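Local coordinates for protein alkaline phosphatase D (Bacillus subtilis, PDB 2YEQ) that hydrolyses phosphate esters, acting as a phosphodiesterase with alkaline phosphatase activity through an active site that contains iron and calcium, at residues D418-T423 and K497-V502; Y456-F461 and T490-G495; N274-R279 and K308-W313; L145-G150 and P203-W208. All blocks are in the same frame, centred on the assembly; numbering follows the deposited sequence.

Contact 1: residues D418-T423 and K497-V502. With EDO (1,2-ethanediol), chain N.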
# COMPACT_ATOMS: atom_id res chain seq x y z
N ASP A 418 15.75 -11.75 11.33
CA ASP A 418 14.75 -11.70 12.39
C ASP A 418 14.86 -10.40 13.20
O ASP A 418 13.87 -9.84 13.65
CB ASP A 418 14.84 -12.93 13.32
CG ASP A 418 13.57 -13.18 14.06
OD1 ASP A 418 12.60 -13.72 13.45
OD2 ASP A 418 13.50 -12.79 15.24
N LYS A 419 16.08 -9.92 13.34
CA LYS A 419 16.42 -8.81 14.22
C LYS A 419 17.57 -8.03 13.60
O LYS A 419 18.37 -8.61 12.87
CB LYS A 419 16.89 -9.41 15.56
CG LYS A 419 17.03 -8.46 16.73
CD LYS A 419 17.24 -9.28 18.03
CE LYS A 419 17.85 -8.46 19.15
NZ LYS A 419 17.37 -8.94 20.48
N ARG A 420 17.68 -6.74 13.94
CA ARG A 420 18.73 -5.83 13.45
C ARG A 420 19.63 -5.36 14.61
O ARG A 420 19.34 -5.62 15.76
CB ARG A 420 18.09 -4.57 12.87
CG ARG A 420 17.35 -4.75 11.62
CD ARG A 420 17.43 -3.51 10.77
NE ARG A 420 16.32 -2.57 10.95
CZ ARG A 420 15.42 -2.29 9.99
NH1 ARG A 420 15.44 -2.90 8.79
NH2 ARG A 420 14.47 -1.40 10.24
N ALA A 421 20.67 -4.61 14.28
CA ALA A 421 21.60 -4.06 15.28
C ALA A 421 20.96 -3.06 16.24
O ALA A 421 21.38 -2.95 17.37
CB ALA A 421 22.79 -3.44 14.57
N ASP A 422 19.92 -2.35 15.82
CA ASP A 422 19.33 -1.29 16.64
C ASP A 422 18.00 -1.71 17.27
O ASP A 422 17.36 -0.93 17.97
CB ASP A 422 19.16 0.01 15.82
CG ASP A 422 18.25 -0.17 14.61
OD1 ASP A 422 17.85 -1.31 14.30
OD2 ASP A 422 17.93 0.85 13.96
N THR A 423 17.57 -2.94 17.03
CA THR A 423 16.28 -3.39 17.53
C THR A 423 16.10 -3.26 19.05
O THR A 423 15.10 -2.71 19.52
CB THR A 423 15.99 -4.85 17.12
OG1 THR A 423 16.06 -4.96 15.70
CG2 THR A 423 14.60 -5.28 17.60
N LYS A 497 19.40 -14.68 11.42
CA LYS A 497 18.84 -14.44 12.75
C LYS A 497 18.98 -12.98 13.15
O LYS A 497 18.03 -12.35 13.60
CB LYS A 497 19.53 -15.32 13.80
CG LYS A 497 19.59 -16.80 13.45
CD LYS A 497 18.25 -17.47 13.62
CE LYS A 497 18.03 -17.94 15.06
NZ LYS A 497 18.70 -19.25 15.36
N GLN A 498 20.18 -12.44 13.00
CA GLN A 498 20.42 -11.05 13.34
C GLN A 498 21.38 -10.44 12.35
O GLN A 498 22.43 -11.01 12.11
CB GLN A 498 20.98 -10.92 14.76
CG GLN A 498 21.23 -9.45 15.14
CD GLN A 498 21.14 -9.20 16.62
OE1 GLN A 498 21.07 -10.13 17.42
NE2 GLN A 498 21.14 -7.93 17.00
N SER A 499 21.03 -9.28 11.78
CA SER A 499 21.92 -8.57 10.86
C SER A 499 22.59 -7.41 11.57
O SER A 499 22.22 -7.08 12.71
CB SER A 499 21.14 -8.04 9.68
OG SER A 499 20.29 -7.02 10.14
N ASP A 500 23.53 -6.75 10.89
CA ASP A 500 24.07 -5.49 11.42
C ASP A 500 23.43 -4.24 10.80
O ASP A 500 23.95 -3.15 10.95
CB ASP A 500 25.60 -5.41 11.35
CG ASP A 500 26.18 -6.21 10.23
OD1 ASP A 500 25.76 -5.99 9.07
OD2 ASP A 500 27.05 -7.06 10.52
N GLU A 501 22.27 -4.41 10.16
CA GLU A 501 21.52 -3.29 9.61
C GLU A 501 20.98 -2.39 10.74
O GLU A 501 20.76 -2.86 11.87
CB GLU A 501 20.37 -3.77 8.69
CG GLU A 501 20.64 -3.67 7.15
CD GLU A 501 19.37 -3.35 6.29
OE1 GLU A 501 18.41 -2.68 6.76
OE2 GLU A 501 19.33 -3.77 5.11
N VAL A 502 20.79 -1.10 10.44
CA VAL A 502 20.13 -0.16 11.34
C VAL A 502 19.14 0.63 10.50
O VAL A 502 19.24 0.62 9.29
CB VAL A 502 21.12 0.79 12.03
CG1 VAL A 502 22.05 0.01 12.95
CG2 VAL A 502 21.93 1.60 10.99
C1 EDO N . 15.19 -17.01 12.08
O1 EDO N . 15.90 -18.26 11.95
C2 EDO N . 14.53 -16.79 13.43
O2 EDO N . 13.17 -16.37 13.26
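Lys419 and Gln498 pair in a loop-to-loop contact at the protein surface, where the approach to helix 423-429 runs beside the approach to the C-terminal helix 504-520. The two backbones keep a similar heading, their end-to-end directions 32° apart, yet only a single bridge joins them. Ser499 N gives a good bond to Lys419 O at 3.0 Å, and Ala421 N another to Glu501 O at 3.0 Å; the bond from Lys419 N to Lys497 O is weak. Lys419 and Gln498 run their side chains alongside each other in a shared direction. Gln498, with CG anti to its own nitrogen (chi1 -179°) and the rest extended, carries its amide past the lysine methylenes and brings NE2 to a weak 3.2 Å bond with Arg420 O. Lys419 NZ forms a salt bridge with Asp424. Shortening this lysine to an alanine is likely to bare one flank of the Gln498 side chain and leave Asp424 without that cation. Arg420 leads away from the contact, although its CB still rests on Glu501 O at 3.3 Å. Its guanidinium has Glu503 as its salt-bridge partner, Asp422 OD1 at its edge in a long ion pair, and Glu501 OE1 well out of plane, 3.6 Å from NH1, a pairing by charge alone. Ser499 OG accepts from Glu501 N at 3.3 Å. At the other end, ethanediol O2 gives a 2.7 Å hydrogen bond to Asp418 OD1. The arrangement is a single beta bridge between two loops, with an ST turn at Ser499 and an Arg420-Asp422-Glu501 salt-bridge network.

Contact 2: residues Y456-F461 and T490-G495. With EDO (1,2-ethanediol), chain N.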
# COMPACT_ATOMS: atom_id res chain seq x y z
N TYR A 456 1.60 -11.77 11.13
CA TYR A 456 2.70 -11.34 10.30
C TYR A 456 3.21 -12.53 9.51
O TYR A 456 3.80 -13.46 10.07
CB TYR A 456 3.81 -10.71 11.14
CG TYR A 456 3.38 -9.36 11.71
CD1 TYR A 456 2.55 -9.28 12.85
CD2 TYR A 456 3.76 -8.17 11.10
CE1 TYR A 456 2.14 -8.03 13.36
CE2 TYR A 456 3.36 -6.93 11.60
CZ TYR A 456 2.55 -6.86 12.72
OH TYR A 456 2.16 -5.62 13.20
N ARG A 457 2.97 -12.50 8.21
CA ARG A 457 3.25 -13.63 7.33
C ARG A 457 4.53 -13.38 6.57
O ARG A 457 4.55 -12.51 5.69
CB ARG A 457 2.09 -13.81 6.35
CG ARG A 457 0.71 -13.80 6.99
CD ARG A 457 0.35 -15.20 7.54
NE ARG A 457 0.01 -16.13 6.47
CZ ARG A 457 0.35 -17.42 6.41
NH1 ARG A 457 1.04 -18.02 7.37
NH2 ARG A 457 -0.05 -18.14 5.37
N VAL A 458 5.59 -14.11 6.89
CA VAL A 458 6.90 -13.80 6.38
C VAL A 458 7.68 -14.99 5.80
O VAL A 458 7.28 -16.15 5.97
CB VAL A 458 7.74 -13.09 7.48
CG1 VAL A 458 6.95 -11.93 8.07
CG2 VAL A 458 8.12 -14.08 8.59
N MET A 459 8.76 -14.68 5.10
CA MET A 459 9.60 -15.65 4.42
C MET A 459 11.05 -15.39 4.76
O MET A 459 11.42 -14.25 4.99
CB MET A 459 9.44 -15.54 2.89
CG MET A 459 8.03 -15.70 2.38
SD MET A 459 7.81 -15.19 0.65
CE MET A 459 8.26 -13.43 0.77
N PRO A 460 11.88 -16.44 4.76
CA PRO A 460 13.29 -16.24 5.04
C PRO A 460 14.07 -15.47 3.95
O PRO A 460 15.11 -14.90 4.26
CB PRO A 460 13.83 -17.67 5.15
CG PRO A 460 12.83 -18.52 4.44
CD PRO A 460 11.54 -17.88 4.72
N PHE A 461 13.61 -15.49 2.70
CA PHE A 461 14.38 -14.89 1.59
C PHE A 461 13.48 -14.59 0.40
O PHE A 461 12.41 -15.16 0.27
CB PHE A 461 15.58 -15.78 1.16
CG PHE A 461 15.17 -17.17 0.70
CD1 PHE A 461 14.69 -17.39 -0.59
CD2 PHE A 461 15.26 -18.26 1.57
CE1 PHE A 461 14.30 -18.67 -1.02
CE2 PHE A 461 14.87 -19.55 1.15
CZ PHE A 461 14.39 -19.75 -0.15
N THR A 490 6.88 -17.79 16.25
CA THR A 490 7.58 -18.92 15.65
C THR A 490 8.86 -18.45 14.99
O THR A 490 8.88 -17.43 14.30
CB THR A 490 6.72 -19.62 14.59
OG1 THR A 490 5.47 -19.97 15.17
CG2 THR A 490 7.40 -20.85 14.03
N THR A 491 9.93 -19.20 15.18
CA THR A 491 11.19 -18.89 14.56
C THR A 491 11.12 -19.32 13.09
O THR A 491 10.47 -20.31 12.76
CB THR A 491 12.34 -19.56 15.30
OG1 THR A 491 12.16 -20.97 15.26
CG2 THR A 491 12.35 -19.15 16.75
N ILE A 492 11.76 -18.55 12.21
CA ILE A 492 11.67 -18.77 10.77
C ILE A 492 12.85 -19.61 10.33
O ILE A 492 13.99 -19.22 10.46
CB ILE A 492 11.60 -17.42 9.98
CG1 ILE A 492 10.41 -16.60 10.46
CG2 ILE A 492 11.50 -17.67 8.46
CD1 ILE A 492 9.03 -17.26 10.31
N GLN A 493 12.55 -20.77 9.78
CA GLN A 493 13.57 -21.65 9.27
C GLN A 493 14.25 -21.10 8.03
O GLN A 493 13.59 -20.71 7.05
CB GLN A 493 12.95 -23.01 8.91
CG GLN A 493 13.56 -24.13 9.66
CD GLN A 493 12.82 -25.43 9.45
OE1 GLN A 493 11.69 -25.61 9.91
NE2 GLN A 493 13.45 -26.34 8.72
N GLY A 494 15.57 -21.10 8.07
CA GLY A 494 16.38 -20.70 6.93
C GLY A 494 16.65 -19.20 6.86
O GLY A 494 17.31 -18.75 5.94
N GLY A 495 16.12 -18.44 7.82
CA GLY A 495 16.31 -16.99 7.84
C GLY A 495 17.53 -16.57 8.65
O GLY A 495 17.82 -17.17 9.68
C1 EDO N . 15.19 -17.01 12.08
O1 EDO N . 15.90 -18.26 11.95
C2 EDO N . 14.53 -16.79 13.43
O2 EDO N . 13.17 -16.37 13.26
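Ile492 faces both Val458 and Pro460 from across the contact, set nearly perpendicular to each, and its two branches divide the work. With CG1 beside the backbone nitrogen and CG2 anti to it (chi1 -58°), the longer branch carries CD1 to Val458 CG2 at 3.7 Å, while CG2 meets Pro460 CD, also at 3.7 Å. The proline ring then continues along the turn: its CG lies 3.5 Å from Gln493 O and its CB 3.6 Å from Gly495 N, contacts of van der Waals kind. A type II turn from Ile492 to Gly495 shapes this surface, with Gly494 at a positive phi of 87° where a side chain would jam against the preceding carbonyl. An ethanediol, probably from the crystallisation liquor, spans the Ile492 backbone, taking a nearly straight 2.8 Å bond from Ile492 N to its O2 and giving one from O1 to Ile492 O at 2.6 Å. Trimming the isoleucine to an alanine would probably open a gap between the 492-495 turn and the strand end, leaving Val458 CG2 and Pro460 CD without their apolar partners. Val458 lies near the end of strand 451-459, hydrogen-bonded through its backbone to Ser470 of neighbouring strand 470-477. Ile492 also packs on Ser470 and Arg472 of that strand and on Tyr439, while Met459 points away from the turn and packs on helix 133-138.

Contact 3: residues N274-R279 and K308-W313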
# COMPACT_ATOMS: atom_id res chain seq x y z
N ASN A 274 -10.87 4.27 6.57
CA ASN A 274 -10.46 5.56 6.02
C ASN A 274 -9.15 5.35 5.33
O ASN A 274 -8.12 5.16 5.98
CB ASN A 274 -10.30 6.58 7.16
CG ASN A 274 -11.59 6.74 7.97
OD1 ASN A 274 -12.53 7.40 7.54
ND2 ASN A 274 -11.66 6.04 9.10
N VAL A 275 -9.19 5.35 4.00
CA VAL A 275 -8.00 5.18 3.18
C VAL A 275 -7.41 6.59 2.91
O VAL A 275 -8.03 7.40 2.24
CB VAL A 275 -8.36 4.46 1.84
CG1 VAL A 275 -7.14 4.25 1.01
CG2 VAL A 275 -9.05 3.08 2.14
N LEU A 276 -6.23 6.85 3.46
CA LEU A 276 -5.65 8.17 3.45
C LEU A 276 -4.63 8.34 2.32
O LEU A 276 -4.15 7.34 1.68
CB LEU A 276 -4.94 8.44 4.78
CG LEU A 276 -5.76 8.20 6.07
CD1 LEU A 276 -4.94 8.63 7.31
CD2 LEU A 276 -7.11 8.88 6.02
N ASP A 277 -4.31 9.61 2.09
CA ASP A 277 -3.27 10.04 1.15
C ASP A 277 -2.40 11.06 1.86
O ASP A 277 -2.77 12.22 2.00
CB ASP A 277 -3.96 10.60 -0.10
CG ASP A 277 -2.97 11.06 -1.20
OD1 ASP A 277 -1.74 11.06 -0.99
OD2 ASP A 277 -3.49 11.40 -2.28
N THR A 278 -1.24 10.61 2.33
CA THR A 278 -0.34 11.43 3.10
C THR A 278 0.81 12.00 2.27
O THR A 278 1.76 12.53 2.84
CB THR A 278 0.22 10.65 4.32
OG1 THR A 278 0.97 9.50 3.88
CG2 THR A 278 -0.94 10.21 5.29
N ARG A 279 0.75 11.84 0.94
CA ARG A 279 1.73 12.42 0.02
C ARG A 279 1.25 13.63 -0.73
O ARG A 279 2.01 14.59 -0.88
CB ARG A 279 2.18 11.40 -1.05
CG ARG A 279 3.14 10.39 -0.54
CD ARG A 279 4.48 10.92 -0.17
NE ARG A 279 5.19 9.91 0.60
CZ ARG A 279 6.28 10.10 1.33
NH1 ARG A 279 6.90 11.30 1.39
NH2 ARG A 279 6.78 9.09 2.02
N LYS A 308 -6.03 20.37 4.87
CA LYS A 308 -7.17 20.77 5.69
C LYS A 308 -8.43 20.00 5.37
O LYS A 308 -9.14 19.59 6.28
CB LYS A 308 -7.45 22.27 5.55
CG LYS A 308 -8.73 22.77 6.26
CD LYS A 308 -8.44 23.79 7.37
CE LYS A 308 -7.82 23.13 8.61
NZ LYS A 308 -8.67 23.30 9.83
N GLU A 309 -8.72 19.81 4.08
CA GLU A 309 -9.95 19.15 3.65
C GLU A 309 -9.97 17.68 4.07
O GLU A 309 -10.98 17.19 4.57
CB GLU A 309 -10.11 19.19 2.14
CG GLU A 309 -11.31 19.96 1.65
CD GLU A 309 -10.91 21.24 0.93
OE1 GLU A 309 -10.22 22.08 1.55
OE2 GLU A 309 -11.27 21.38 -0.26
N GLN A 310 -8.86 16.97 3.84
CA GLN A 310 -8.79 15.57 4.19
C GLN A 310 -8.85 15.39 5.70
O GLN A 310 -9.43 14.41 6.19
CB GLN A 310 -7.51 14.95 3.66
CG GLN A 310 -7.44 13.46 3.89
CD GLN A 310 -6.22 12.82 3.29
OE1 GLN A 310 -5.27 13.50 2.82
NE2 GLN A 310 -6.21 11.52 3.31
N GLU A 311 -8.23 16.31 6.44
CA GLU A 311 -8.29 16.27 7.89
C GLU A 311 -9.74 16.36 8.39
O GLU A 311 -10.15 15.57 9.25
CB GLU A 311 -7.44 17.39 8.49
CG GLU A 311 -7.21 17.24 9.99
CD GLU A 311 -6.42 18.41 10.56
OE1 GLU A 311 -7.04 19.46 10.79
OE2 GLU A 311 -5.19 18.26 10.80
N GLN A 312 -10.49 17.30 7.83
CA GLN A 312 -11.87 17.52 8.25
C GLN A 312 -12.75 16.33 7.84
O GLN A 312 -13.65 15.92 8.58
CB GLN A 312 -12.42 18.82 7.68
CG GLN A 312 -13.82 19.19 8.17
CD GLN A 312 -13.91 19.28 9.71
OE1 GLN A 312 -14.73 18.60 10.36
NE2 GLN A 312 -13.04 20.12 10.30
N TRP A 313 -12.52 15.82 6.63
CA TRP A 313 -13.22 14.64 6.14
C TRP A 313 -12.97 13.46 7.08
O TRP A 313 -13.89 12.74 7.42
CB TRP A 313 -12.76 14.35 4.70
CG TRP A 313 -13.03 12.97 4.15
CD1 TRP A 313 -14.14 12.55 3.48
CD2 TRP A 313 -12.14 11.84 4.20
NE1 TRP A 313 -13.99 11.23 3.11
CE2 TRP A 313 -12.77 10.78 3.54
CE3 TRP A 313 -10.86 11.64 4.71
CZ2 TRP A 313 -12.17 9.54 3.38
CZ3 TRP A 313 -10.27 10.42 4.56
CH2 TRP A 313 -10.94 9.38 3.91
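Leu276 and Trp313 meet where helix 308-320 packs beside the end of strand 271-275, within a beta-alpha-beta crossover: the chain runs from that strand through a long excursion and the helix to strand 325-329, its parallel neighbour in the seven-stranded mixed sheet. Leu276 shows how such a helix is seated. Its CB faces the terminal amide of Gln310, which comes down from the helix on an extended chain and lies against the backbone of Leu276 and Asp277. From CB, the side chain puts CG beside the backbone nitrogen (chi1 -52°), and this swings the branch towards the helix although the first bond does not point there. The tip, CD2, then reaches CZ3 of Trp313 at 3.8 Å, arriving at the edge of the indole and near its plane. Beyond it the ring comes close to the strand: Trp313 CH2 lies 3.9 Å from Val275 O and 4.3 Å from Asn274 CB. Asn274 has its polar end engaged elsewhere, with Asn317 of the helix as partner to OD1. Past the strand the chain turns inward to the metal site, where Arg279 forms a salt bridge with the calcium ligand Asp209. An Asx turn lies at this bend: Asp277 OD1, which also accepts from Trp208 NE1, receives Arg279 N at 3.2 Å on its anti side, the donor 22° out of the carboxylate plane.

Contact 4: residues L145-G150 and P203-W208; sequences LVFHLG and PWVVTW
Val146 sits over one face of the Trp204 indole, and this pair marks the dense part of a parallel strand contact that is buried throughout, with no solvent side. Placing CG1 anti to the backbone nitrogen (chi1 171°) sets that methyl over the centre of the ring system, while CB stands 3.8 Å from the centroid of the Trp204 five-membered ring in a CH-pi contact only 9° off the normal. His148 follows on the same face of the sheet, running alongside the tryptophan, its CD2 3.8 Å from Trp204 CZ3. On the other face Phe147 lies beside Val205, its CD1 3.7 Å from Val205 CB. Four backbone bonds bind the strands, the shortest from Val205 N to Val146 O at 2.7 Å and the last from Thr207 N to His148 O at 2.9 Å. Beyond that point the side-chain packing thins, with Leu149 CD2 4.2 Å from Thr207 CG2, while the backbones stay close, Gly150 CA 4.0 Å from Trp208 CA. Gly150 N, though near Thr207 O, is badly angled for a bond. It turns instead to His148 ND1 at 3.3 Å, meeting the imidazole from outside its plane, while His148 NE2 is paired with Gln125, so both ring nitrogens are engaged. The metal ligands follow directly at this end. Asp151, shared by iron and calcium, comes after Gly150, and the calcium ligands Asp209 and Asp210 after Trp208: adjacent parallel strands delivering metal ligands from the loops at their C-terminal ends, as in the calcineurin-like metallophosphatase fold.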
# COMPACT_ATOMS: atom_id res chain seq x y z
N LEU A 145 -10.68 -9.00 1.10
CA LEU A 145 -10.04 -7.96 0.28
C LEU A 145 -8.58 -7.80 0.63
O LEU A 145 -8.07 -8.41 1.58
CB LEU A 145 -10.81 -6.63 0.32
CG LEU A 145 -11.10 -5.91 1.63
CD1 LEU A 145 -9.91 -5.11 2.03
CD2 LEU A 145 -12.28 -4.98 1.46
N VAL A 146 -7.88 -7.05 -0.22
CA VAL A 146 -6.48 -6.73 -0.03
C VAL A 146 -6.34 -5.20 -0.08
O VAL A 146 -7.01 -4.53 -0.89
CB VAL A 146 -5.61 -7.36 -1.14
CG1 VAL A 146 -4.18 -6.86 -1.09
CG2 VAL A 146 -5.63 -8.89 -1.00
N PHE A 147 -5.47 -4.67 0.79
CA PHE A 147 -5.03 -3.26 0.75
C PHE A 147 -3.59 -3.17 0.29
O PHE A 147 -2.73 -3.92 0.73
CB PHE A 147 -5.07 -2.62 2.15
CG PHE A 147 -6.45 -2.37 2.66
CD1 PHE A 147 -7.13 -1.22 2.33
CD2 PHE A 147 -7.07 -3.28 3.52
CE1 PHE A 147 -8.39 -0.98 2.80
CE2 PHE A 147 -8.35 -3.03 4.01
CZ PHE A 147 -9.01 -1.88 3.65
N HIS A 148 -3.31 -2.23 -0.60
CA HIS A 148 -1.93 -1.90 -0.88
C HIS A 148 -1.70 -0.47 -0.38
O HIS A 148 -2.49 0.43 -0.64
CB HIS A 148 -1.60 -2.05 -2.37
CG HIS A 148 -0.13 -2.20 -2.61
ND1 HIS A 148 0.73 -1.13 -2.58
CD2 HIS A 148 0.62 -3.28 -2.85
CE1 HIS A 148 1.96 -1.56 -2.78
NE2 HIS A 148 1.93 -2.86 -2.95
N LEU A 149 -0.62 -0.29 0.38
CA LEU A 149 -0.38 0.96 1.12
C LEU A 149 0.77 1.79 0.56
O LEU A 149 1.19 2.76 1.20
CB LEU A 149 -0.10 0.66 2.59
CG LEU A 149 -1.20 -0.10 3.33
CD1 LEU A 149 -0.80 -0.27 4.81
CD2 LEU A 149 -2.56 0.55 3.18
N GLY A 150 1.31 1.39 -0.59
CA GLY A 150 2.25 2.25 -1.36
C GLY A 150 3.53 1.57 -1.80
O GLY A 150 3.82 0.43 -1.41
N PRO A 203 -10.53 -8.56 -4.56
CA PRO A 203 -10.64 -7.12 -4.79
C PRO A 203 -9.60 -6.38 -3.96
O PRO A 203 -9.37 -6.77 -2.81
CB PRO A 203 -12.03 -6.78 -4.29
CG PRO A 203 -12.37 -7.86 -3.32
CD PRO A 203 -11.60 -9.06 -3.68
N TRP A 204 -8.99 -5.35 -4.56
CA TRP A 204 -7.95 -4.56 -3.92
C TRP A 204 -8.44 -3.13 -3.67
O TRP A 204 -9.20 -2.55 -4.49
CB TRP A 204 -6.69 -4.49 -4.76
CG TRP A 204 -5.84 -5.73 -4.79
CD1 TRP A 204 -6.27 -7.03 -4.88
CD2 TRP A 204 -4.41 -5.79 -4.78
NE1 TRP A 204 -5.21 -7.87 -4.90
CE2 TRP A 204 -4.05 -7.15 -4.86
CE3 TRP A 204 -3.39 -4.83 -4.70
CZ2 TRP A 204 -2.74 -7.57 -4.86
CZ3 TRP A 204 -2.10 -5.23 -4.69
CH2 TRP A 204 -1.77 -6.60 -4.79
N VAL A 205 -7.99 -2.57 -2.55
CA VAL A 205 -8.15 -1.16 -2.21
C VAL A 205 -6.74 -0.61 -2.13
O VAL A 205 -5.98 -0.92 -1.21
CB VAL A 205 -8.93 -0.97 -0.90
CG1 VAL A 205 -9.13 0.54 -0.56
CG2 VAL A 205 -10.31 -1.63 -1.04
N VAL A 206 -6.35 0.19 -3.13
CA VAL A 206 -4.98 0.67 -3.20
C VAL A 206 -4.89 2.15 -2.79
O VAL A 206 -5.81 2.94 -3.03
CB VAL A 206 -4.40 0.47 -4.64
CG1 VAL A 206 -4.40 -1.03 -5.03
CG2 VAL A 206 -5.22 1.28 -5.67
N THR A 207 -3.76 2.50 -2.19
CA THR A 207 -3.36 3.90 -2.02
C THR A 207 -1.87 3.96 -2.18
O THR A 207 -1.19 2.95 -1.98
CB THR A 207 -3.83 4.48 -0.67
OG1 THR A 207 -3.53 5.87 -0.65
CG2 THR A 207 -3.20 3.72 0.55
N TRP A 208 -1.34 5.11 -2.61
CA TRP A 208 0.07 5.18 -3.01
C TRP A 208 0.89 5.76 -1.87
O TRP A 208 0.34 6.33 -0.94
CB TRP A 208 0.24 6.05 -4.27
CG TRP A 208 -0.45 7.36 -4.24
CD1 TRP A 208 -0.54 8.24 -3.20
CD2 TRP A 208 -1.14 7.97 -5.34
NE1 TRP A 208 -1.26 9.35 -3.58
CE2 TRP A 208 -1.64 9.21 -4.88
CE3 TRP A 208 -1.38 7.60 -6.66
CZ2 TRP A 208 -2.37 10.06 -5.70
CZ3 TRP A 208 -2.11 8.43 -7.47
CH2 TRP A 208 -2.60 9.67 -6.99

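From the N terminus, contact 4 closes first, joining strands 145-148 and 203-206 around two intervening helices. Contact 3 follows in series, closing the loop from strand 271-275 to helix 308-320. Later, contact 1 draws together the ends of the stretch between 418-423 and 497-502, about half of it strand, and contact 2 lies wholly within that loop; none cross. Contacts 3 and 4 touch, Leu276 O lying 2.8 Å from Thr207 OG1 in a probable hydrogen bond and Val275 packing on Val205, which brings their two sheets together near the metal site. Strand 451-459 of contact 2 belongs to the same sheet as contact 4. Contacts 1 and 2 share one ethanediol and tie the approach to the C-terminal helix onto the fold.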